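Local coordinates for assembly chaperone of ribosomal protein L4 (Acl4) (Chaetomium thermophilum, PDB 5TQB) that probably escorts newly made ribosomal protein L4 as its dedicated assembly chaperone, built as a TPR-like helical solenoid, at residues D258-Y270 and V309-H323. Numbering follows the deposited sequence.
Sequences DDLSVEVWYLGGY and VFEAEEYEDERLGEH. With EDO (1,2-ethanediol), chain G.
With CG anti to the backbone N in both Y266 and H323 (chi1 -169° in the histidine), the phenol and the imidazole meet rim to rim between helix 262-270 and helix 318-323, whose short segments are inclined at 38° within the TPR-like superhelix. Helix 262-270 runs antiparallel to helix 309-313, and the chain then turns through a Schellman motif at E314 into helix 318-323. Y266 OH and H323 ND1 lie 2.5 Å apart, a very short hydrogen bond in which either could be the donor. L320 slides past the tyrosine, its CG over one ring face 4.0 Å from the centroid of Y266. Nearer the start of the first helix, V262 lies over one face of Y315: CB stands over the middle of the ring, only 5° off the normal, while CG1 of V262 reaches F310 CD2 at 3.8 Å. Y315 CB in turn sits over a face of F310, and C306 packs on V262 from within helix 291-313. With Y315 cut back to an alanine, V262 would probably lose the ring face beneath it and water 2, also held by E263 N, its phenol partner. The chain of another protein packs on Y315 and Y270 and bonds to D317, whose OD2 also caps L320 N. Back at the start of helix 262-270, W265 NE1 donates to D259 O at 2.9 Å, from above the carbonyl plane, and V309 CG2 lies 4.0 Å from that same NE1.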
ATOM      1  N   ASP B 258       3.764  -6.050  -2.557  1.00 54.54           N
ATOM      2  CA  ASP B 258       3.144  -7.329  -2.203  1.00 52.77           C
ATOM      3  C   ASP B 258       3.026  -8.227  -3.432  1.00 57.66           C
ATOM      4  O   ASP B 258       2.092  -8.085  -4.230  1.00 60.46           O
ATOM      5  CB  ASP B 258       1.757  -7.115  -1.589  1.00 52.60           C
ATOM      6  CG  ASP B 258       1.068  -8.424  -1.220  1.00 60.86           C
ATOM      7  OD1 ASP B 258      -0.121  -8.389  -0.835  1.00 66.53           O
ATOM      8  OD2 ASP B 258       1.706  -9.494  -1.323  1.00 63.50           O
ATOM      9  N   ASP B 259       3.969  -9.153  -3.579  1.00 55.82           N
ATOM     10  CA  ASP B 259       4.004 -10.016  -4.750  1.00 56.28           C
ATOM     11  C   ASP B 259       3.180 -11.281  -4.539  1.00 54.72           C
ATOM     12  O   ASP B 259       3.236 -12.207  -5.351  1.00 55.91           O
ATOM     13  CB  ASP B 259       5.446 -10.348  -5.154  1.00 60.61           C
ATOM     14  CG  ASP B 259       6.187 -11.146  -4.102  1.00 63.55           C
ATOM     15  OD1 ASP B 259       7.436 -11.173  -4.163  1.00 65.53           O
ATOM     16  OD2 ASP B 259       5.528 -11.747  -3.224  1.00 63.07           O
ATOM     17  N   LEU B 260       2.408 -11.312  -3.454  1.00 52.57           N
ATOM     18  CA  LEU B 260       1.436 -12.384  -3.241  1.00 56.50           C
ATOM     19  C   LEU B 260       0.009 -11.910  -3.545  1.00 58.78           C
ATOM     20  O   LEU B 260      -0.972 -12.540  -3.137  1.00 61.38           O
ATOM     21  CB  LEU B 260       1.541 -12.928  -1.818  1.00 57.14           C
ATOM     22  CG  LEU B 260       2.877 -13.630  -1.525  1.00 62.24           C
ATOM     23  CD1 LEU B 260       3.028 -13.945  -0.040  1.00 61.08           C
ATOM     24  CD2 LEU B 260       3.018 -14.902  -2.349  1.00 62.97           C
ATOM     25  N   SER B 261      -0.095 -10.806  -4.279  1.00 55.60           N
ATOM     26  CA  SER B 261      -1.386 -10.246  -4.650  1.00 59.22           C
ATOM     27  C   SER B 261      -1.859 -10.805  -5.988  1.00 55.78           C
ATOM     28  O   SER B 261      -1.430 -10.351  -7.050  1.00 53.25           O
ATOM     29  CB  SER B 261      -1.298  -8.726  -4.735  1.00 61.95           C
ATOM     30  OG  SER B 261      -2.548  -8.175  -5.093  1.00 64.63           O
ATOM     31  N   VAL B 262      -2.751 -11.786  -5.921  1.00 54.87           N
ATOM     32  CA  VAL B 262      -3.252 -12.457  -7.107  1.00 56.36           C
ATOM     33  C   VAL B 262      -3.845 -11.457  -8.085  1.00 60.40           C
ATOM     34  O   VAL B 262      -3.530 -11.475  -9.278  1.00 62.29           O
ATOM     35  CB  VAL B 262      -4.332 -13.492  -6.743  1.00 54.53           C
ATOM     36  CG1 VAL B 262      -4.925 -14.141  -8.013  1.00 57.09           C
ATOM     37  CG2 VAL B 262      -3.754 -14.554  -5.830  1.00 51.85           C
ATOM     38  N   GLU B 263      -4.698 -10.582  -7.562  1.00 58.57           N
ATOM     39  CA  GLU B 263      -5.461  -9.663  -8.390  1.00 61.10           C
ATOM     40  C   GLU B 263      -4.556  -8.662  -9.101  1.00 59.01           C
ATOM     41  O   GLU B 263      -4.884  -8.189 -10.192  1.00 57.38           O
ATOM     42  CB  GLU B 263      -6.505  -8.939  -7.541  1.00 67.09           C
ATOM     43  CG  GLU B 263      -7.509  -8.135  -8.353  1.00 73.34           C
ATOM     44  CD  GLU B 263      -8.840  -7.950  -7.637  1.00 77.64           C
ATOM     45  OE1 GLU B 263      -9.609  -7.056  -8.042  1.00 75.92           O
ATOM     46  OE2 GLU B 263      -9.125  -8.705  -6.680  1.00 81.36           O
ATOM     47  N   VAL B 264      -3.412  -8.353  -8.500  1.00 55.20           N
ATOM     48  CA  VAL B 264      -2.480  -7.417  -9.121  1.00 54.01           C
ATOM     49  C   VAL B 264      -1.656  -8.087 -10.222  1.00 55.08           C
ATOM     50  O   VAL B 264      -1.337  -7.449 -11.226  1.00 55.99           O
ATOM     51  CB  VAL B 264      -1.575  -6.742  -8.083  1.00 53.68           C
ATOM     52  CG1 VAL B 264      -0.494  -5.896  -8.757  1.00 52.10           C
ATOM     53  CG2 VAL B 264      -2.420  -5.867  -7.172  1.00 55.85           C
ATOM     54  N   TRP B 265      -1.311  -9.360 -10.046  1.00 54.68           N
ATOM     55  CA  TRP B 265      -0.619 -10.086 -11.104  1.00 58.94           C
ATOM     56  C   TRP B 265      -1.535 -10.165 -12.324  1.00 58.83           C
ATOM     57  O   TRP B 265      -1.098  -9.992 -13.457  1.00 58.48           O
ATOM     58  CB  TRP B 265      -0.206 -11.490 -10.654  1.00 61.50           C
ATOM     59  CG  TRP B 265       1.049 -11.530  -9.825  1.00 60.51           C
ATOM     60  CD1 TRP B 265       1.151 -11.861  -8.504  1.00 58.81           C
ATOM     61  CD2 TRP B 265       2.380 -11.234 -10.268  1.00 61.17           C
ATOM     62  NE1 TRP B 265       2.462 -11.788  -8.098  1.00 59.19           N
ATOM     63  CE2 TRP B 265       3.236 -11.405  -9.160  1.00 61.57           C
ATOM     64  CE3 TRP B 265       2.929 -10.840 -11.491  1.00 60.92           C
ATOM     65  CZ2 TRP B 265       4.615 -11.192  -9.239  1.00 61.18           C
ATOM     66  CZ3 TRP B 265       4.298 -10.631 -11.568  1.00 62.58           C
ATOM     67  CH2 TRP B 265       5.125 -10.811 -10.450  1.00 61.06           C
ATOM     68  N   TYR B 266      -2.817 -10.402 -12.074  1.00 59.00           N
ATOM     69  CA  TYR B 266      -3.801 -10.460 -13.142  1.00 60.54           C
ATOM     70  C   TYR B 266      -3.936  -9.121 -13.862  1.00 58.35           C
ATOM     71  O   TYR B 266      -3.860  -9.057 -15.085  1.00 60.56           O
ATOM     72  CB  TYR B 266      -5.160 -10.879 -12.589  1.00 62.41           C
ATOM     73  CG  TYR B 266      -6.256 -10.770 -13.611  1.00 64.28           C
ATOM     74  CD1 TYR B 266      -6.410 -11.739 -14.591  1.00 66.73           C
ATOM     75  CD2 TYR B 266      -7.126  -9.692 -13.610  1.00 61.61           C
ATOM     76  CE1 TYR B 266      -7.404 -11.644 -15.532  1.00 64.47           C
ATOM     77  CE2 TYR B 266      -8.117  -9.582 -14.549  1.00 62.27           C
ATOM     78  CZ  TYR B 266      -8.255 -10.563 -15.509  1.00 65.59           C
ATOM     79  OH  TYR B 266      -9.256 -10.454 -16.448  1.00 64.99           O
ATOM     80  N   LEU B 267      -4.129  -8.053 -13.101  1.00 58.43           N
ATOM     81  CA  LEU B 267      -4.321  -6.739 -13.697  1.00 59.45           C
ATOM     82  C   LEU B 267      -3.107  -6.315 -14.518  1.00 59.65           C
ATOM     83  O   LEU B 267      -3.255  -5.741 -15.596  1.00 63.07           O
ATOM     84  CB  LEU B 267      -4.640  -5.701 -12.618  1.00 58.00           C
ATOM     85  CG  LEU B 267      -6.057  -5.801 -12.040  1.00 59.17           C
ATOM     86  CD1 LEU B 267      -6.202  -4.901 -10.809  1.00 56.12           C
ATOM     87  CD2 LEU B 267      -7.125  -5.459 -13.091  1.00 56.87           C
ATOM     88  N   GLY B 268      -1.913  -6.618 -14.019  1.00 57.80           N
ATOM     89  CA  GLY B 268      -0.687  -6.284 -14.723  1.00 54.81           C
ATOM     90  C   GLY B 268      -0.551  -7.103 -15.991  1.00 56.16           C
ATOM     91  O   GLY B 268      -0.123  -6.602 -17.032  1.00 58.87           O
ATOM     92  N   GLY B 269      -0.920  -8.375 -15.903  1.00 56.33           N
ATOM     93  CA  GLY B 269      -0.910  -9.247 -17.060  1.00 62.86           C
ATOM     94  C   GLY B 269      -1.919  -8.810 -18.104  1.00 62.74           C
ATOM     95  O   GLY B 269      -1.633  -8.824 -19.304  1.00 61.50           O
ATOM     96  N   TYR B 270      -3.103  -8.418 -17.646  1.00 63.36           N
ATOM     97  CA  TYR B 270      -4.161  -7.999 -18.555  1.00 64.69           C
ATOM     98  C   TYR B 270      -3.815  -6.661 -19.190  1.00 63.96           C
ATOM     99  O   TYR B 270      -4.036  -6.458 -20.387  1.00 58.23           O
ATOM    100  CB  TYR B 270      -5.501  -7.904 -17.829  1.00 62.95           C
ATOM    101  CG  TYR B 270      -6.668  -7.714 -18.773  1.00 68.11           C
ATOM    102  CD1 TYR B 270      -7.421  -6.547 -18.756  1.00 69.37           C
ATOM    103  CD2 TYR B 270      -7.005  -8.700 -19.697  1.00 68.53           C
ATOM    104  CE1 TYR B 270      -8.482  -6.371 -19.624  1.00 72.23           C
ATOM    105  CE2 TYR B 270      -8.064  -8.536 -20.564  1.00 70.47           C
ATOM    106  CZ  TYR B 270      -8.801  -7.369 -20.524  1.00 73.07           C
ATOM    107  OH  TYR B 270      -9.857  -7.197 -21.388  1.00 73.20           O
ATOM    108  N   VAL B 309       0.700 -18.059  -7.886  1.00 67.19           N
ATOM    109  CA  VAL B 309       0.304 -17.511  -6.585  1.00 63.12           C
ATOM    110  C   VAL B 309      -1.146 -17.865  -6.260  1.00 66.24           C
ATOM    111  O   VAL B 309      -1.506 -18.011  -5.093  1.00 63.59           O
ATOM    112  CB  VAL B 309       0.460 -15.975  -6.561  1.00 59.91           C
ATOM    113  CG1 VAL B 309      -0.021 -15.389  -5.242  1.00 62.71           C
ATOM    114  CG2 VAL B 309       1.911 -15.581  -6.813  1.00 57.47           C
ATOM    115  N   PHE B 310      -1.974 -17.990  -7.298  1.00 67.08           N
ATOM    116  CA  PHE B 310      -3.372 -18.377  -7.146  1.00 67.94           C
ATOM    117  C   PHE B 310      -3.460 -19.731  -6.435  1.00 72.37           C
ATOM    118  O   PHE B 310      -4.183 -19.878  -5.446  1.00 72.57           O
ATOM    119  CB  PHE B 310      -4.033 -18.453  -8.531  1.00 71.86           C
ATOM    120  CG  PHE B 310      -5.525 -18.603  -8.502  1.00 67.31           C
ATOM    121  CD1 PHE B 310      -6.113 -19.792  -8.105  1.00 68.27           C
ATOM    122  CD2 PHE B 310      -6.337 -17.563  -8.916  1.00 65.72           C
ATOM    123  CE1 PHE B 310      -7.485 -19.930  -8.096  1.00 71.01           C
ATOM    124  CE2 PHE B 310      -7.709 -17.692  -8.911  1.00 67.24           C
ATOM    125  CZ  PHE B 310      -8.287 -18.879  -8.502  1.00 70.20           C
ATOM    126  N   GLU B 311      -2.719 -20.713  -6.948  1.00 75.78           N
ATOM    127  CA  GLU B 311      -2.650 -22.045  -6.345  1.00 82.37           C
ATOM    128  C   GLU B 311      -2.086 -22.008  -4.923  1.00 81.61           C
ATOM    129  O   GLU B 311      -2.670 -22.573  -3.998  1.00 82.89           O
ATOM    130  CB  GLU B 311      -1.761 -22.962  -7.191  1.00 89.59           C
ATOM    131  CG  GLU B 311      -2.240 -23.193  -8.618  1.00 96.67           C
ATOM    132  CD  GLU B 311      -1.123 -23.678  -9.537  1.00101.19           C
ATOM    133  OE1 GLU B 311      -0.104 -24.199  -9.025  1.00101.68           O
ATOM    134  OE2 GLU B 311      -1.263 -23.532 -10.773  1.00101.32           O
ATOM    135  N   ALA B 312      -0.940 -21.351  -4.763  1.00 79.14           N
ATOM    136  CA  ALA B 312      -0.236 -21.306  -3.484  1.00 80.89           C
ATOM    137  C   ALA B 312      -1.086 -20.692  -2.377  1.00 83.20           C
ATOM    138  O   ALA B 312      -1.044 -21.145  -1.237  1.00 85.32           O
ATOM    139  CB  ALA B 312       1.068 -20.532  -3.631  1.00 77.84           C
ATOM    140  N   GLU B 313      -1.855 -19.662  -2.715  1.00 83.18           N
ATOM    141  CA  GLU B 313      -2.682 -18.969  -1.729  1.00 81.28           C
ATOM    142  C   GLU B 313      -4.069 -19.589  -1.599  1.00 81.87           C
ATOM    143  O   GLU B 313      -4.850 -19.191  -0.737  1.00 79.51           O
ATOM    144  CB  GLU B 313      -2.814 -17.489  -2.095  1.00 81.92           C
ATOM    145  CG  GLU B 313      -1.511 -16.710  -2.023  1.00 84.44           C
ATOM    146  CD  GLU B 313      -0.992 -16.565  -0.602  1.00 87.89           C
ATOM    147  OE1 GLU B 313      -1.602 -15.798   0.176  1.00 89.18           O
ATOM    148  OE2 GLU B 313       0.022 -17.218  -0.265  1.00 87.38           O
ATOM    149  N   GLU B 314      -4.374 -20.563  -2.454  1.00 86.88           N
ATOM    150  CA  GLU B 314      -5.691 -21.195  -2.465  1.00 90.95           C
ATOM    151  C   GLU B 314      -6.785 -20.143  -2.663  1.00 88.94           C
ATOM    152  O   GLU B 314      -7.770 -20.094  -1.923  1.00 88.98           O
ATOM    153  CB  GLU B 314      -5.911 -22.002  -1.179  1.00 94.18           C
ATOM    154  CG  GLU B 314      -4.941 -23.173  -1.032  1.00 99.16           C
ATOM    155  CD  GLU B 314      -4.939 -23.781   0.359  1.00102.22           C
ATOM    156  OE1 GLU B 314      -5.018 -23.022   1.347  1.00101.55           O
ATOM    157  OE2 GLU B 314      -4.853 -25.023   0.463  1.00104.21           O
ATOM    158  N   TYR B 315      -6.588 -19.305  -3.676  1.00 86.30           N
ATOM    159  CA  TYR B 315      -7.503 -18.214  -3.994  1.00 83.59           C
ATOM    160  C   TYR B 315      -8.866 -18.761  -4.399  1.00 84.61           C
ATOM    161  O   TYR B 315      -8.974 -19.910  -4.826  1.00 85.03           O
ATOM    162  CB  TYR B 315      -6.916 -17.367  -5.124  1.00 80.57           C
ATOM    163  CG  TYR B 315      -7.262 -15.897  -5.049  1.00 76.84           C
ATOM    164  CD1 TYR B 315      -6.800 -15.106  -4.003  1.00 73.84           C
ATOM    165  CD2 TYR B 315      -8.035 -15.294  -6.037  1.00 75.02           C
ATOM    166  CE1 TYR B 315      -7.109 -13.758  -3.933  1.00 73.59           C
ATOM    167  CE2 TYR B 315      -8.350 -13.946  -5.979  1.00 74.32           C
ATOM    168  CZ  TYR B 315      -7.887 -13.182  -4.925  1.00 75.03           C
ATOM    169  OH  TYR B 315      -8.198 -11.840  -4.865  1.00 73.83           O
ATOM    170  N   GLU B 316      -9.898 -17.928  -4.274  1.00 85.65           N
ATOM    171  CA  GLU B 316     -11.278 -18.363  -4.496  1.00 88.75           C
ATOM    172  C   GLU B 316     -12.022 -17.561  -5.576  1.00 84.98           C
ATOM    173  O   GLU B 316     -13.240 -17.695  -5.720  1.00 87.02           O
ATOM    174  CB  GLU B 316     -12.052 -18.310  -3.174  1.00 93.50           C
ATOM    175  CG  GLU B 316     -11.522 -19.271  -2.118  1.00 98.70           C
ATOM    176  CD  GLU B 316     -12.263 -19.162  -0.799  1.00103.88           C
ATOM    177  OE1 GLU B 316     -13.316 -18.488  -0.760  1.00106.51           O
ATOM    178  OE2 GLU B 316     -11.791 -19.746   0.201  1.00104.26           O
ATOM    179  N   ASP B 317     -11.298 -16.738  -6.332  1.00 79.63           N
ATOM    180  CA  ASP B 317     -11.883 -16.024  -7.469  1.00 75.20           C
ATOM    181  C   ASP B 317     -11.773 -16.909  -8.709  1.00 72.36           C
ATOM    182  O   ASP B 317     -10.866 -16.747  -9.522  1.00 70.94           O
ATOM    183  CB  ASP B 317     -11.175 -14.679  -7.694  1.00 72.56           C
ATOM    184  CG  ASP B 317     -11.923 -13.767  -8.666  1.00 71.62           C
ATOM    185  OD1 ASP B 317     -11.798 -12.526  -8.530  1.00 69.91           O
ATOM    186  OD2 ASP B 317     -12.632 -14.285  -9.562  1.00 66.66           O
ATOM    187  N   GLU B 318     -12.696 -17.858  -8.837  1.00 74.23           N
ATOM    188  CA  GLU B 318     -12.663 -18.821  -9.936  1.00 81.50           C
ATOM    189  C   GLU B 318     -12.706 -18.163 -11.316  1.00 78.80           C
ATOM    190  O   GLU B 318     -11.972 -18.564 -12.214  1.00 82.07           O
ATOM    191  CB  GLU B 318     -13.808 -19.830  -9.802  1.00 89.98           C
ATOM    192  CG  GLU B 318     -13.668 -20.761  -8.601  1.00 98.66           C
ATOM    193  CD  GLU B 318     -14.791 -21.783  -8.502  1.00107.60           C
ATOM    194  OE1 GLU B 318     -15.816 -21.621  -9.199  1.00111.33           O
ATOM    195  OE2 GLU B 318     -14.646 -22.752  -7.725  1.00110.46           O
ATOM    196  N   ARG B 319     -13.551 -17.152 -11.488  1.00 75.19           N
ATOM    197  CA  ARG B 319     -13.689 -16.506 -12.794  1.00 75.56           C
ATOM    198  C   ARG B 319     -12.406 -15.802 -13.241  1.00 73.79           C
ATOM    199  O   ARG B 319     -12.073 -15.796 -14.426  1.00 73.35           O
ATOM    200  CB  ARG B 319     -14.864 -15.526 -12.790  1.00 73.54           C
ATOM    201  CG  ARG B 319     -16.208 -16.207 -12.619  1.00 75.64           C
ATOM    202  CD  ARG B 319     -17.341 -15.360 -13.160  1.00 79.32           C
ATOM    203  NE  ARG B 319     -17.697 -14.271 -12.259  1.00 83.70           N
ATOM    204  CZ  ARG B 319     -18.548 -13.297 -12.566  1.00 87.14           C
ATOM    205  NH1 ARG B 319     -19.125 -13.269 -13.761  1.00 92.48           N
ATOM    206  NH2 ARG B 319     -18.819 -12.347 -11.681  1.00 85.26           N
ATOM    207  N   LEU B 320     -11.685 -15.214 -12.293  1.00 71.87           N
ATOM    208  CA  LEU B 320     -10.416 -14.564 -12.602  1.00 68.84           C
ATOM    209  C   LEU B 320      -9.368 -15.607 -12.970  1.00 70.01           C
ATOM    210  O   LEU B 320      -8.540 -15.387 -13.856  1.00 70.10           O
ATOM    211  CB  LEU B 320      -9.948 -13.728 -11.413  1.00 65.52           C
ATOM    212  CG  LEU B 320      -8.655 -12.931 -11.591  1.00 66.74           C
ATOM    213  CD1 LEU B 320      -8.726 -11.651 -10.787  1.00 65.53           C
ATOM    214  CD2 LEU B 320      -7.434 -13.743 -11.165  1.00 67.54           C
ATOM    215  N   GLY B 321      -9.419 -16.746 -12.288  1.00 69.78           N
ATOM    216  CA  GLY B 321      -8.496 -17.832 -12.544  1.00 69.91           C
ATOM    217  C   GLY B 321      -8.677 -18.426 -13.926  1.00 70.58           C
ATOM    218  O   GLY B 321      -7.704 -18.748 -14.606  1.00 67.99           O
ATOM    219  N   GLU B 322      -9.923 -18.573 -14.352  1.00 74.52           N
ATOM    220  CA  GLU B 322     -10.191 -19.149 -15.663  1.00 80.16           C
ATOM    221  C   GLU B 322      -9.858 -18.167 -16.779  1.00 76.42           C
ATOM    222  O   GLU B 322      -9.435 -18.574 -17.856  1.00 80.88           O
ATOM    223  CB  GLU B 322     -11.645 -19.613 -15.770  1.00 87.54           C
ATOM    224  CG  GLU B 322     -12.027 -20.693 -14.756  1.00 95.56           C
ATOM    225  CD  GLU B 322     -11.073 -21.883 -14.754  1.00101.96           C
ATOM    226  OE1 GLU B 322     -10.607 -22.286 -15.843  1.00104.94           O
ATOM    227  OE2 GLU B 322     -10.786 -22.415 -13.659  1.00103.24           O
ATOM    228  N   HIS B 323     -10.036 -16.875 -16.528  1.00 72.48           N
ATOM    229  CA  HIS B 323      -9.744 -15.877 -17.550  1.00 70.90           C
ATOM    230  C   HIS B 323      -8.247 -15.772 -17.808  1.00 72.82           C
ATOM    231  O   HIS B 323      -7.817 -15.603 -18.949  1.00 77.33           O
ATOM    232  CB  HIS B 323     -10.284 -14.509 -17.152  1.00 66.61           C
ATOM    233  CG  HIS B 323     -10.258 -13.512 -18.269  1.00 67.90           C
ATOM    234  ND1 HIS B 323      -9.999 -12.175 -18.066  1.00 66.66           N
ATOM    235  CD2 HIS B 323     -10.469 -13.659 -19.599  1.00 66.29           C
ATOM    236  CE1 HIS B 323     -10.050 -11.539 -19.225  1.00 66.89           C
ATOM    237  NE2 HIS B 323     -10.330 -12.419 -20.171  1.00 65.46           N
TER
HETATM  238  C1  EDO G 403       7.649 -13.350  -7.555  1.00 96.93           C
HETATM  239  O1  EDO G 403       7.692 -11.948  -7.398  1.00 97.36           O
HETATM  240  C2  EDO G 403       6.981 -13.984  -6.351  1.00 94.67           C
HETATM  241  O2  EDO G 403       5.588 -13.752  -6.397  1.00 90.92           O
HETATM  242  O   HOH W   1      -2.090 -13.268  -0.619  1.00 87.28           O
HETATM  243  O   HOH W   2      -5.343 -10.518  -4.833  1.00 56.63           O